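Beta-porphyranase A (Bacteroides plebeius, PDB 4AW7) cleaves the sulfated red-algal polysaccharide porphyran at the bond between beta-D-galactose and alpha-L-galactose-6-sulfate, releasing mostly a disaccharide. Local coordinates at residues T210-F215 / D252-Y257; G391-A396 / N413-V418; N565-T570 / M581-E586. All blocks are in the same frame, centred on the assembly; numbering follows the deposited sequence.

Contact 1: T210-F215 / D252-Y257; sequences TRMKMF and DMVEAY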
ATOM      1  N   THR A 210      10.545  11.812  14.728  1.00  9.21           N
ATOM      2  CA  THR A 210      10.861  10.955  15.856  1.00  9.81           C
ATOM      3  C   THR A 210      10.394   9.505  15.705  1.00  9.99           C
ATOM      4  O   THR A 210      10.765   8.657  16.504  1.00 11.08           O
ATOM      5  CB  THR A 210      10.296  11.568  17.162  1.00 10.26           C
ATOM      6  OG1 THR A 210       8.874  11.724  17.045  1.00 10.46           O
ATOM      7  CG2 THR A 210      10.957  12.900  17.480  1.00 11.82           C
ATOM      8  N   ARG A 211       9.609   9.224  14.644  1.00  9.48           N
ATOM      9  CA  ARG A 211       9.146   7.875  14.362  1.00  9.79           C
ATOM     10  C   ARG A 211       9.791   7.405  13.057  1.00  9.45           C
ATOM     11  O   ARG A 211      10.858   6.823  13.095  1.00  9.58           O
ATOM     12  CB  ARG A 211       7.602   7.791  14.401  1.00  9.80           C
ATOM     13  CG  ARG A 211       7.001   7.631  15.786  1.00 10.08           C
ATOM     14  CD  ARG A 211       7.114   8.849  16.670  1.00 10.92           C
ATOM     15  NE  ARG A 211       6.311   8.679  17.879  1.00 10.72           N
ATOM     16  CZ  ARG A 211       6.262   9.547  18.874  1.00 12.23           C
ATOM     17  NH1 ARG A 211       7.012  10.623  18.868  1.00 13.53           N
ATOM     18  NH2 ARG A 211       5.426   9.346  19.865  1.00 13.11           N
ATOM     19  N   MET A 212       9.174   7.663  11.902  1.00  8.33           N
ATOM     20  CA  MET A 212       9.688   7.082  10.672  1.00  8.36           C
ATOM     21  C   MET A 212      11.041   7.627  10.258  1.00  8.22           C
ATOM     22  O   MET A 212      11.860   6.859   9.771  1.00  9.46           O
ATOM     23  CB  MET A 212       8.654   7.190   9.540  1.00  8.58           C
ATOM     24  CG  MET A 212       9.105   6.645   8.212  1.00  9.34           C
ATOM     25  SD  MET A 212       9.507   4.868   8.154  1.00  9.71           S
ATOM     26  CE  MET A 212       7.869   4.124   7.862  1.00  9.39           C
ATOM     27  N   LYS A 213      11.300   8.917  10.404  1.00  8.92           N
ATOM     28  CA  LYS A 213      12.648   9.419  10.065  1.00  9.76           C
ATOM     29  C   LYS A 213      13.693   8.740  10.917  1.00  9.79           C
ATOM     30  O   LYS A 213      14.738   8.300  10.409  1.00  9.84           O
ATOM     31  CB  LYS A 213      12.742  10.919  10.241  1.00 10.36           C
ATOM     32  CG  LYS A 213      14.019  11.475   9.682  1.00 13.73           C
ATOM     33  CD  LYS A 213      14.200  12.987   9.943  1.00 16.02           C
ATOM     34  CE  LYS A 213      15.570  13.486   9.559  1.00 22.24           C
ATOM     35  NZ  LYS A 213      16.558  13.029  10.545  1.00 22.98           N
ATOM     36  N   MET A 214      13.406   8.635  12.221  1.00  9.46           N
ATOM     37  CA  MET A 214      14.333   7.998  13.133  1.00 10.32           C
ATOM     38  C   MET A 214      14.561   6.541  12.748  1.00  9.84           C
ATOM     39  O   MET A 214      15.699   6.065  12.745  1.00 10.45           O
ATOM     40  CB  MET A 214      13.819   8.142  14.564  1.00 10.55           C
ATOM     41  CG  MET A 214      14.751   7.560  15.644  1.00 12.21           C
ATOM     42  SD  MET A 214      14.512   5.829  15.993  1.00 13.35           S
ATOM     43  CE  MET A 214      13.025   5.924  17.025  1.00 14.99           C
ATOM     44  N   PHE A 215      13.494   5.834  12.358  1.00  9.50           N
ATOM     45  CA  PHE A 215      13.635   4.462  11.893  1.00  8.86           C
ATOM     46  C   PHE A 215      14.521   4.356  10.673  1.00  9.14           C
ATOM     47  O   PHE A 215      15.444   3.516  10.617  1.00  9.57           O
ATOM     48  CB  PHE A 215      12.255   3.843  11.616  1.00  9.05           C
ATOM     49  CG  PHE A 215      12.335   2.412  11.227  1.00  8.38           C
ATOM     50  CD1 PHE A 215      12.536   1.439  12.180  1.00  9.02           C
ATOM     51  CD2 PHE A 215      12.252   2.015   9.885  1.00  8.92           C
ATOM     52  CE1 PHE A 215      12.696   0.114  11.825  1.00  9.35           C
ATOM     53  CE2 PHE A 215      12.405   0.687   9.537  1.00  9.54           C
ATOM     54  CZ  PHE A 215      12.636  -0.264  10.513  1.00  8.97           C
ATOM     55  N   ASP A 252       4.683   8.785  -0.374  1.00  7.17           N
ATOM     56  CA  ASP A 252       5.650   9.653  -1.026  1.00  8.10           C
ATOM     57  C   ASP A 252       6.715  10.159  -0.058  1.00  7.34           C
ATOM     58  O   ASP A 252       7.867  10.303  -0.456  1.00  8.12           O
ATOM     59  CB  ASP A 252       4.973  10.860  -1.683  1.00  7.70           C
ATOM     60  CG  ASP A 252       4.377  10.583  -3.044  1.00  7.84           C
ATOM     61  OD1 ASP A 252       4.204   9.401  -3.426  1.00  7.93           O
ATOM     62  OD2 ASP A 252       4.094  11.572  -3.785  1.00  8.68           O
ATOM     63  N   MET A 253       6.361  10.419   1.201  1.00  7.67           N
ATOM     64  CA  MET A 253       7.379  10.937   2.120  1.00  7.73           C
ATOM     65  C   MET A 253       8.462   9.923   2.412  1.00  7.78           C
ATOM     66  O   MET A 253       9.642  10.250   2.519  1.00  8.62           O
ATOM     67  CB  MET A 253       6.782  11.453   3.404  1.00  7.86           C
ATOM     68  CG  MET A 253       7.707  12.389   4.163  1.00  9.34           C
ATOM     69  SD  MET A 253       6.809  13.288   5.469  1.00  9.12           S
ATOM     70  CE  MET A 253       8.090  14.477   5.943  1.00 10.00           C
ATOM     71  N   VAL A 254       8.027   8.671   2.591  1.00  7.53           N
ATOM     72  CA  VAL A 254       8.989   7.560   2.809  1.00  8.42           C
ATOM     73  C   VAL A 254       9.952   7.466   1.620  1.00  8.21           C
ATOM     74  O   VAL A 254      11.158   7.371   1.797  1.00  9.05           O
ATOM     75  CB  VAL A 254       8.273   6.242   3.116  1.00  7.81           C
ATOM     76  CG1 VAL A 254       9.241   5.080   3.199  1.00  8.41           C
ATOM     77  CG2 VAL A 254       7.437   6.363   4.374  1.00  9.11           C
ATOM     78  N   GLU A 255       9.398   7.472   0.408  1.00  8.34           N
ATOM     79  CA  GLU A 255      10.241   7.396  -0.793  1.00  8.94           C
ATOM     80  C   GLU A 255      11.186   8.590  -0.888  1.00  9.15           C
ATOM     81  O   GLU A 255      12.377   8.441  -1.201  1.00 10.73           O
ATOM     82  CB  GLU A 255       9.357   7.342  -2.047  1.00  9.41           C
ATOM     83  CG  GLU A 255       8.545   6.083  -2.193  1.00 10.06           C
ATOM     84  CD  GLU A 255       7.646   6.061  -3.441  1.00 11.31           C
ATOM     85  OE1 GLU A 255       7.764   6.971  -4.294  1.00 11.22           O
ATOM     86  OE2 GLU A 255       6.834   5.105  -3.655  1.00 14.59           O
ATOM     87  N   ALA A 256      10.640   9.788  -0.670  1.00  9.65           N
ATOM     88  CA  ALA A 256      11.416  11.014  -0.821  1.00  9.67           C
ATOM     89  C   ALA A 256      12.581  11.050   0.155  1.00  9.91           C
ATOM     90  O   ALA A 256      13.704  11.424  -0.242  1.00 11.06           O
ATOM     91  CB  ALA A 256      10.496  12.215  -0.624  1.00 10.58           C
ATOM     92  N   TYR A 257      12.372  10.638   1.409  1.00  9.65           N
ATOM     93  CA  TYR A 257      13.482  10.628   2.358  1.00 10.74           C
ATOM     94  C   TYR A 257      14.457   9.500   2.083  1.00 11.56           C
ATOM     95  O   TYR A 257      15.673   9.691   2.203  1.00 12.42           O
ATOM     96  CB  TYR A 257      12.983  10.620   3.789  1.00 11.10           C
ATOM     97  CG  TYR A 257      14.085  10.835   4.789  1.00  9.98           C
ATOM     98  CD1 TYR A 257      14.818  12.004   4.777  1.00 11.36           C
ATOM     99  CD2 TYR A 257      14.408   9.861   5.719  1.00 10.85           C
ATOM    100  CE1 TYR A 257      15.862  12.199   5.662  1.00 12.31           C
ATOM    101  CE2 TYR A 257      15.438  10.034   6.633  1.00 10.85           C
ATOM    102  CZ  TYR A 257      16.180  11.199   6.583  1.00 12.38           C
ATOM    103  OH  TYR A 257      17.221  11.425   7.494  1.00 15.89           O
TER
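Lys213 and Tyr257 make the larger part of a mostly apolar contact between two neighbouring helices, 212-219 and 245-262, on the outside of the catalytic barrel. The lysine chain crosses the tyrosine at about a right angle. Lys213 CG lies 3.7 Å from Tyr257 CE2, oblique to the ring. The chain then runs on extended and bends only at its last torsion (chi4 -74°), which swings the amine along its own helix toward Asp217. Lys213 CE comes 3.4 Å from Tyr257 OH. The polar ends do not pair with each other. Both go to Asp217, one turn further along the lysine's helix: NZ as a salt bridge to OD2, the phenol as a hydrogen bond to OD1. Cutting Lys213 back to an alanine is likely to uncover one flank of the Tyr257 ring and to cost Asp217 this salt bridge. The second pair is purely apolar, with Met212 CE 4.2 Å from Val254 CG2. Trp200 also covers Met212, and Tyr481 of strand 469-484 meets the Tyr257 ring. Each helix precedes a strand of the parallel sheet, 225-233 and 268-276, and side-by-side packing of successive helices around such strands is typical of the (beta/alpha)8-type barrel of glycoside hydrolases.

Contact 2: G391-A396 / N413-V418; sequences GRLYIA and NSWKDV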
ATOM      1  N   GLY A 391      -5.443 -11.782 -25.729  1.00 18.43           N
ATOM      2  CA  GLY A 391      -6.700 -11.346 -26.313  1.00 17.56           C
ATOM      3  C   GLY A 391      -7.766 -10.860 -25.344  1.00 16.51           C
ATOM      4  O   GLY A 391      -8.924 -10.770 -25.724  1.00 17.91           O
ATOM      5  N   ARG A 392      -7.389 -10.548 -24.103  1.00 14.34           N
ATOM      6  CA  ARG A 392      -8.335 -10.027 -23.138  1.00 13.32           C
ATOM      7  C   ARG A 392      -7.844  -8.654 -22.634  1.00 11.12           C
ATOM      8  O   ARG A 392      -6.649  -8.453 -22.397  1.00 11.73           O
ATOM      9  CB  ARG A 392      -8.454 -10.981 -21.974  1.00 15.57           C
ATOM     10  CG  ARG A 392      -9.062 -12.320 -22.330  1.00 22.33           C
ATOM     11  CD  ARG A 392     -10.545 -12.187 -22.668  1.00 29.62           C
ATOM     12  NE  ARG A 392     -11.363 -12.460 -21.510  1.00 34.98           N
ATOM     13  CZ  ARG A 392     -12.684 -12.332 -21.445  1.00 39.52           C
ATOM     14  NH1 ARG A 392     -13.382 -11.860 -22.475  1.00 41.84           N
ATOM     15  NH2 ARG A 392     -13.315 -12.649 -20.313  1.00 40.99           N
ATOM     16  N   LEU A 393      -8.770  -7.723 -22.516  1.00 10.48           N
ATOM     17  CA  LEU A 393      -8.551  -6.376 -22.005  1.00 10.17           C
ATOM     18  C   LEU A 393      -9.387  -6.184 -20.740  1.00  9.63           C
ATOM     19  O   LEU A 393     -10.563  -6.524 -20.699  1.00 10.50           O
ATOM     20  CB  LEU A 393      -8.980  -5.369 -23.063  1.00 11.54           C
ATOM     21  CG  LEU A 393      -8.784  -3.887 -22.739  1.00 12.84           C
ATOM     22  CD1 LEU A 393      -7.305  -3.509 -22.549  1.00 13.86           C
ATOM     23  CD2 LEU A 393      -9.448  -3.022 -23.867  1.00 14.96           C
ATOM     24  N   TYR A 394      -8.740  -5.625 -19.710  1.00  8.30           N
ATOM     25  CA  TYR A 394      -9.361  -5.308 -18.425  1.00  8.42           C
ATOM     26  C   TYR A 394      -9.242  -3.823 -18.191  1.00  8.73           C
ATOM     27  O   TYR A 394      -8.138  -3.285 -18.289  1.00 10.01           O
ATOM     28  CB  TYR A 394      -8.696  -6.066 -17.261  1.00  9.41           C
ATOM     29  CG  TYR A 394      -8.645  -7.548 -17.488  1.00  9.28           C
ATOM     30  CD1 TYR A 394      -9.723  -8.345 -17.131  1.00 10.94           C
ATOM     31  CD2 TYR A 394      -7.532  -8.162 -18.044  1.00 10.26           C
ATOM     32  CE1 TYR A 394      -9.708  -9.693 -17.343  1.00 13.11           C
ATOM     33  CE2 TYR A 394      -7.513  -9.558 -18.251  1.00 11.93           C
ATOM     34  CZ  TYR A 394      -8.634 -10.297 -17.929  1.00 13.33           C
ATOM     35  OH  TYR A 394      -8.604 -11.677 -18.169  1.00 17.77           O
ATOM     36  N   ILE A 395     -10.351  -3.155 -17.883  1.00  8.69           N
ATOM     37  CA  ILE A 395     -10.355  -1.690 -17.606  1.00  9.22           C
ATOM     38  C   ILE A 395     -11.071  -1.504 -16.285  1.00  8.87           C
ATOM     39  O   ILE A 395     -12.180  -1.994 -16.121  1.00 10.20           O
ATOM     40  CB  ILE A 395     -11.070  -0.887 -18.700  1.00  9.63           C
ATOM     41  CG1 ILE A 395     -10.357  -1.050 -20.056  1.00 11.34           C
ATOM     42  CG2 ILE A 395     -11.149   0.571 -18.303  1.00 10.88           C
ATOM     43  CD1 ILE A 395     -11.222  -0.573 -21.257  1.00 13.46           C
ATOM     44  N   ALA A 396     -10.412  -0.851 -15.314  1.00  8.30           N
ATOM     45  CA  ALA A 396     -10.963  -0.679 -13.980  1.00  8.32           C
ATOM     46  C   ALA A 396     -11.074   0.783 -13.618  1.00  7.82           C
ATOM     47  O   ALA A 396     -10.184   1.559 -13.946  1.00  8.60           O
ATOM     48  CB  ALA A 396     -10.121  -1.428 -12.916  1.00  8.84           C
ATOM     49  N   ASN A 413      -9.180   4.463 -31.429  1.00 20.42           N
ATOM     50  CA  ASN A 413      -9.645   3.537 -32.478  1.00 22.20           C
ATOM     51  C   ASN A 413     -11.146   3.239 -32.368  1.00 21.72           C
ATOM     52  O   ASN A 413     -11.648   2.284 -32.999  1.00 22.12           O
ATOM     53  CB  ASN A 413      -8.890   2.213 -32.412  1.00 23.60           C
ATOM     54  CG  ASN A 413      -7.420   2.368 -32.597  1.00 26.53           C
ATOM     55  OD1 ASN A 413      -6.632   1.862 -31.787  1.00 34.56           O
ATOM     56  ND2 ASN A 413      -7.025   3.093 -33.619  1.00 28.88           N
ATOM     57  N   SER A 414     -11.863   4.015 -31.560  1.00 21.20           N
ATOM     58  CA  SER A 414     -13.289   3.797 -31.339  1.00 21.63           C
ATOM     59  C   SER A 414     -13.606   2.363 -30.958  1.00 21.49           C
ATOM     60  O   SER A 414     -14.628   1.802 -31.352  1.00 21.67           O
ATOM     61  CB  SER A 414     -14.071   4.194 -32.599  1.00 22.78           C
ATOM     62  OG  SER A 414     -13.805   5.552 -32.907  1.00 25.32           O
ATOM     63  N   TRP A 415     -12.710   1.755 -30.181  1.00 20.14           N
ATOM     64  CA  TRP A 415     -12.862   0.378 -29.718  1.00 20.38           C
ATOM     65  C   TRP A 415     -13.085  -0.650 -30.832  1.00 21.49           C
ATOM     66  O   TRP A 415     -13.685  -1.696 -30.599  1.00 22.13           O
ATOM     67  CB  TRP A 415     -14.027   0.274 -28.721  1.00 20.05           C
ATOM     68  CG  TRP A 415     -13.997   1.293 -27.622  1.00 19.50           C
ATOM     69  CD1 TRP A 415     -14.809   2.365 -27.487  1.00 21.99           C
ATOM     70  CD2 TRP A 415     -13.105   1.321 -26.495  1.00 16.09           C
ATOM     71  NE1 TRP A 415     -14.500   3.058 -26.351  1.00 20.64           N
ATOM     72  CE2 TRP A 415     -13.442   2.451 -25.726  1.00 18.99           C
ATOM     73  CE3 TRP A 415     -12.073   0.489 -26.061  1.00 16.80           C
ATOM     74  CZ2 TRP A 415     -12.798   2.766 -24.537  1.00 19.57           C
ATOM     75  CZ3 TRP A 415     -11.406   0.827 -24.872  1.00 17.35           C
ATOM     76  CH2 TRP A 415     -11.790   1.948 -24.133  1.00 16.65           C
ATOM     77  N   LYS A 416     -12.566  -0.373 -32.023  1.00 22.10           N
ATOM     78  CA  LYS A 416     -12.831  -1.250 -33.179  1.00 22.74           C
ATOM     79  C   LYS A 416     -12.439  -2.708 -32.954  1.00 22.30           C
ATOM     80  O   LYS A 416     -13.074  -3.628 -33.508  1.00 24.32           O
ATOM     81  CB  LYS A 416     -12.154  -0.676 -34.443  1.00 23.31           C
ATOM     82  CG  LYS A 416     -10.661  -0.966 -34.570  1.00 26.26           C
ATOM     83  CD  LYS A 416     -10.015  -0.206 -35.726  1.00 29.92           C
ATOM     84  CE  LYS A 416      -8.531  -0.505 -35.821  1.00 31.23           C
ATOM     85  NZ  LYS A 416      -8.250  -1.947 -36.113  1.00 31.89           N
ATOM     86  N   ASP A 417     -11.390  -2.933 -32.156  1.00 21.67           N
ATOM     87  CA  ASP A 417     -10.811  -4.257 -31.938  1.00 21.75           C
ATOM     88  C   ASP A 417     -11.382  -4.976 -30.717  1.00 20.54           C
ATOM     89  O   ASP A 417     -10.930  -6.066 -30.375  1.00 21.16           O
ATOM     90  CB  ASP A 417      -9.293  -4.104 -31.753  1.00 22.24           C
ATOM     91  CG  ASP A 417      -8.660  -3.327 -32.872  1.00 24.52           C
ATOM     92  OD1 ASP A 417      -8.702  -3.825 -34.020  1.00 27.49           O
ATOM     93  OD2 ASP A 417      -8.154  -2.212 -32.620  1.00 27.35           O
ATOM     94  N   VAL A 418     -12.348  -4.357 -30.040  1.00 20.62           N
ATOM     95  CA  VAL A 418     -12.858  -4.834 -28.748  1.00 20.24           C
ATOM     96  C   VAL A 418     -14.281  -5.377 -28.930  1.00 20.37           C
ATOM     97  O   VAL A 418     -15.070  -4.823 -29.701  1.00 23.01           O
ATOM     98  CB  VAL A 418     -12.784  -3.687 -27.730  1.00 20.27           C
ATOM     99  CG1 VAL A 418     -13.398  -4.096 -26.366  1.00 21.30           C
ATOM    100  CG2 VAL A 418     -11.314  -3.304 -27.564  1.00 21.14           C
TER
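Leu393 has its CG anti to the backbone N (chi1 -178°), and Ile395 carries its CG1 beside the backbone N (chi1 -62°) with CD1 extended. These torsions send both side chains from strand 392-399 to the turn segment 413-418, where Trp415 and Val418 receive them. Ile395 and Trp415 come from opposite directions. Ile395 CD1 meets the far end of the indole, 3.9 Å from Trp415 CH2, and its approach to the ring is oblique. Leu393 CD2 lies at the edge of the same six-membered ring, near its plane, 4.4 Å from Trp415 CZ3. Leu393 CD2 also reaches Val418 CG2, at 4.2 Å.

Two overlapping turns present these groups. A type I' turn spans Asn413 to Lys416 and puts Ser414 and Trp415 in the left-handed region. A type I turn from Trp415 to Val418 follows. The Asn411 side chain accepts from the backbone N of Trp415. On the outer side of the turns Lys416 NZ forms a salt bridge of 2.8 Å with Asp417 OD1, on the syn side of the carboxylate. Asp417 OD2 is hydrogen-bonded to Tyr26 OH.

Val24 of strand 21-25 touches both Ile395 and Trp415, and Met444 covers Trp415 and Val418. The contact thus joins a loop to the Leu393 and Ile395 side of strand 392-399 in the beta-sandwich domain. Its cohesion is dispersive and comes from methyl groups meeting the indole and one another, while the charged pair stays on the turn itself.

Contact 3: N565-T570 / M581-E586; sequences NNVDIT and MILQVE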
ATOM      1  N   ASN A 565      16.279  19.947 -13.732  1.00 12.70           N
ATOM      2  CA  ASN A 565      15.049  20.683 -13.772  1.00 13.54           C
ATOM      3  C   ASN A 565      14.823  21.276 -12.397  1.00 13.47           C
ATOM      4  O   ASN A 565      15.370  20.760 -11.418  1.00 14.90           O
ATOM      5  CB  ASN A 565      13.877  19.788 -14.156  1.00 12.75           C
ATOM      6  CG  ASN A 565      13.926  19.342 -15.613  1.00 11.75           C
ATOM      7  OD1 ASN A 565      13.282  19.951 -16.458  1.00 13.06           O
ATOM      8  ND2 ASN A 565      14.678  18.272 -15.895  1.00 13.01           N
ATOM      9  N   ASN A 566      14.065  22.368 -12.351  1.00 13.43           N
ATOM     10  CA  ASN A 566      13.742  23.005 -11.088  1.00 13.72           C
ATOM     11  C   ASN A 566      12.262  23.305 -11.002  1.00 13.88           C
ATOM     12  O   ASN A 566      11.608  23.672 -11.995  1.00 15.33           O
ATOM     13  CB  ASN A 566      14.530  24.302 -10.918  1.00 15.36           C
ATOM     14  CG  ASN A 566      14.905  24.535  -9.462  1.00 19.47           C
ATOM     15  OD1 ASN A 566      15.840  23.908  -8.952  1.00 23.43           O
ATOM     16  ND2 ASN A 566      14.174  25.389  -8.797  1.00 23.94           N
ATOM     17  N   VAL A 567      11.717  23.116  -9.798  1.00 13.33           N
ATOM     18  CA  VAL A 567      10.361  23.487  -9.498  1.00 13.40           C
ATOM     19  C   VAL A 567      10.411  24.521  -8.375  1.00 14.11           C
ATOM     20  O   VAL A 567      11.073  24.287  -7.383  1.00 14.33           O
ATOM     21  CB  VAL A 567       9.529  22.276  -9.101  1.00 12.71           C
ATOM     22  CG1 VAL A 567       8.145  22.761  -8.780  1.00 13.73           C
ATOM     23  CG2 VAL A 567       9.515  21.252 -10.227  1.00 14.33           C
ATOM     24  N   ASP A 568       9.734  25.648  -8.558  1.00 13.96           N
ATOM     25  CA  ASP A 568       9.687  26.713  -7.550  1.00 15.04           C
ATOM     26  C   ASP A 568       8.251  26.911  -7.183  1.00 15.44           C
ATOM     27  O   ASP A 568       7.401  27.025  -8.061  1.00 17.93           O
ATOM     28  CB  ASP A 568      10.359  27.972  -8.094  1.00 16.19           C
ATOM     29  CG  ASP A 568      11.813  27.718  -8.345  1.00 19.57           C
ATOM     30  OD1 ASP A 568      12.614  27.776  -7.409  1.00 23.44           O
ATOM     31  OD2 ASP A 568      12.186  27.352  -9.487  1.00 28.22           O
ATOM     32  N   ILE A 569       7.950  26.973  -5.874  1.00 15.69           N
ATOM     33  CA  ILE A 569       6.564  27.164  -5.464  1.00 15.52           C
ATOM     34  C   ILE A 569       6.489  28.253  -4.373  1.00 15.64           C
ATOM     35  O   ILE A 569       7.384  28.349  -3.544  1.00 16.32           O
ATOM     36  CB  ILE A 569       5.844  25.851  -5.054  1.00 16.74           C
ATOM     37  CG1 ILE A 569       6.373  25.314  -3.751  1.00 18.07           C
ATOM     38  CG2 ILE A 569       5.966  24.798  -6.136  1.00 17.91           C
ATOM     39  CD1 ILE A 569       5.569  24.073  -3.279  1.00 19.01           C
ATOM     40  N   THR A 570       5.418  29.026  -4.417  1.00 15.77           N
ATOM     41  CA  THR A 570       5.237  30.112  -3.451  1.00 16.43           C
ATOM     42  C   THR A 570       3.803  30.107  -2.944  1.00 15.65           C
ATOM     43  O   THR A 570       2.855  30.198  -3.707  1.00 17.23           O
ATOM     44  CB  THR A 570       5.642  31.496  -4.038  1.00 16.85           C
ATOM     45  OG1 THR A 570       6.942  31.402  -4.628  1.00 20.19           O
ATOM     46  CG2 THR A 570       5.661  32.540  -2.892  1.00 20.41           C
ATOM     47  N   MET A 581       8.362  16.612  -2.871  1.00  9.04           N
ATOM     48  CA  MET A 581       8.146  17.071  -4.250  1.00  9.04           C
ATOM     49  C   MET A 581       8.760  16.031  -5.157  1.00  9.05           C
ATOM     50  O   MET A 581       9.947  15.781  -5.110  1.00  9.70           O
ATOM     51  CB  MET A 581       8.802  18.442  -4.460  1.00  9.34           C
ATOM     52  CG  MET A 581       8.169  19.559  -3.636  1.00 10.90           C
ATOM     53  SD  MET A 581       6.646  20.186  -4.338  1.00 12.71           S
ATOM     54  CE  MET A 581       7.326  21.347  -5.534  1.00 14.32           C
ATOM     55  N   ILE A 582       7.901  15.440  -5.993  1.00  8.98           N
ATOM     56  CA  ILE A 582       8.312  14.345  -6.882  1.00  9.02           C
ATOM     57  C   ILE A 582       7.779  14.668  -8.275  1.00  8.94           C
ATOM     58  O   ILE A 582       6.610  15.017  -8.425  1.00 10.13           O
ATOM     59  CB  ILE A 582       7.740  12.996  -6.391  1.00  9.09           C
ATOM     60  CG1 ILE A 582       8.316  12.655  -5.014  1.00  9.87           C
ATOM     61  CG2 ILE A 582       8.036  11.854  -7.397  1.00 11.03           C
ATOM     62  CD1 ILE A 582       7.597  11.542  -4.268  1.00 10.56           C
ATOM     63  N   LEU A 583       8.637  14.554  -9.302  1.00  9.14           N
ATOM     64  CA  LEU A 583       8.168  14.718 -10.673  1.00  9.85           C
ATOM     65  C   LEU A 583       7.863  13.342 -11.268  1.00  9.80           C
ATOM     66  O   LEU A 583       8.675  12.431 -11.182  1.00 11.92           O
ATOM     67  CB  LEU A 583       9.195  15.434 -11.563  1.00 11.75           C
ATOM     68  CG  LEU A 583       9.358  16.921 -11.309  1.00 13.50           C
ATOM     69  CD1 LEU A 583      10.498  17.475 -12.125  1.00 16.98           C
ATOM     70  CD2 LEU A 583       8.063  17.649 -11.634  1.00 15.13           C
ATOM     71  N   GLN A 584       6.696  13.220 -11.887  1.00  9.56           N
ATOM     72  CA  GLN A 584       6.313  11.997 -12.601  1.00  9.71           C
ATOM     73  C   GLN A 584       6.332  12.320 -14.095  1.00 10.01           C
ATOM     74  O   GLN A 584       5.739  13.310 -14.509  1.00 12.23           O
ATOM     75  CB  GLN A 584       4.938  11.505 -12.194  1.00 11.41           C
ATOM     76  CG  GLN A 584       4.477  10.432 -13.158  1.00 13.94           C
ATOM     77  CD  GLN A 584       3.212   9.757 -12.755  1.00 17.00           C
ATOM     78  OE1 GLN A 584       3.203   9.038 -11.765  1.00 17.29           O
ATOM     79  NE2 GLN A 584       2.121   9.921 -13.573  1.00 19.26           N
ATOM     80  N   VAL A 585       7.037  11.507 -14.847  1.00  9.14           N
ATOM     81  CA  VAL A 585       7.158  11.685 -16.301  1.00  8.99           C
ATOM     82  C   VAL A 585       6.720  10.379 -16.977  1.00  9.05           C
ATOM     83  O   VAL A 585       7.206   9.313 -16.626  1.00  9.72           O
ATOM     84  CB  VAL A 585       8.583  12.044 -16.714  1.00  9.90           C
ATOM     85  CG1 VAL A 585       8.657  12.299 -18.205  1.00 11.64           C
ATOM     86  CG2 VAL A 585       9.105  13.267 -15.943  1.00 12.15           C
ATOM     87  N   GLU A 586       5.778  10.496 -17.897  1.00  8.90           N
ATOM     88  CA  GLU A 586       5.361   9.362 -18.684  0.50  8.78           C
ATOM     89  C   GLU A 586       5.768   9.638 -20.125  1.00  9.18           C
ATOM     90  O   GLU A 586       5.184  10.468 -20.818  1.00  9.70           O
ATOM     91  CB  GLU A 586       3.891   9.192 -18.512  0.50  9.31           C
ATOM     92  CG  GLU A 586       3.505   8.814 -17.095  0.50  8.17           C
ATOM     93  CD  GLU A 586       2.015   8.677 -16.996  0.50  9.09           C
ATOM     94  OE1 GLU A 586       1.310   9.701 -17.088  0.50 12.02           O
ATOM     95  OE2 GLU A 586       1.531   7.539 -16.914  0.50 10.40           O
TER
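Val567 and Met581 have the nearest CA atoms, 8.6 Å apart, where strands 565-570 and 581-586 pass at an axis distance of 9.5 Å with 128° between their directions. That spacing is the distance between two layers, not between neighbours in one sheet. The strands belong to different sheets, and side chains fill the gap.

Met581 does most of the work. Bends at chi2 (-79°) and chi3 (-83°) fold its chain so that the methyl CE reaches both Val567 and Ile569. Met581 CE lies 3.6 Å from Val567 CG1 and 3.8 Å from Ile569 CG2. Ile569 and Met581 meet tip to tip, and Ile569 CD1 is also near the sulfur, 4.2 Å from Met581 SD. Val567 turns its other methyl to Leu583, also tip to tip, with Val567 CG2 4.1 Å from Leu583 CD2.

Phe493 and Leu507 touch Met581 as well, and Met509 touches both Met581 and Ile569. Ile498 covers Leu583. On the outward side of strand 565-570, Asn566 ND2 donates to Asp568 OD2 over 2.9 Å. On the inward side, the Asn565 amide is hydrogen-bonded to Asn526 and to Lys561 O.

The two sheets face each other as a beta-sandwich in the C-terminal part of the enzyme. All four touching residues are buried and aliphatic or thioether in character. At this point the layers are held by shape and by non-directional packing of a methionine against branched aliphatic chains.

Contacts 1 and 3 are joined directly. Their centres are 20 Å apart, and Asp252 OD2 on helix 245-262 packs 3.5 Å from Ile582 CD1 on strand 577-589. The catalytic barrel thus rests on the C-terminal sandwich there. Contact 2 stands apart, 41 Å from contact 1 and 33 Å from contact 3 between centres, and across the centre of the chain from contact 1. Contact 1 is the one near the active site. The Met212 side chain is about 7 Å from the potassium ion, about 11 Å from that of Glu146, the inferred proton donor, and about 13 Å from a bound galactose. Contacts 2 and 3 lie away from the annotated sites.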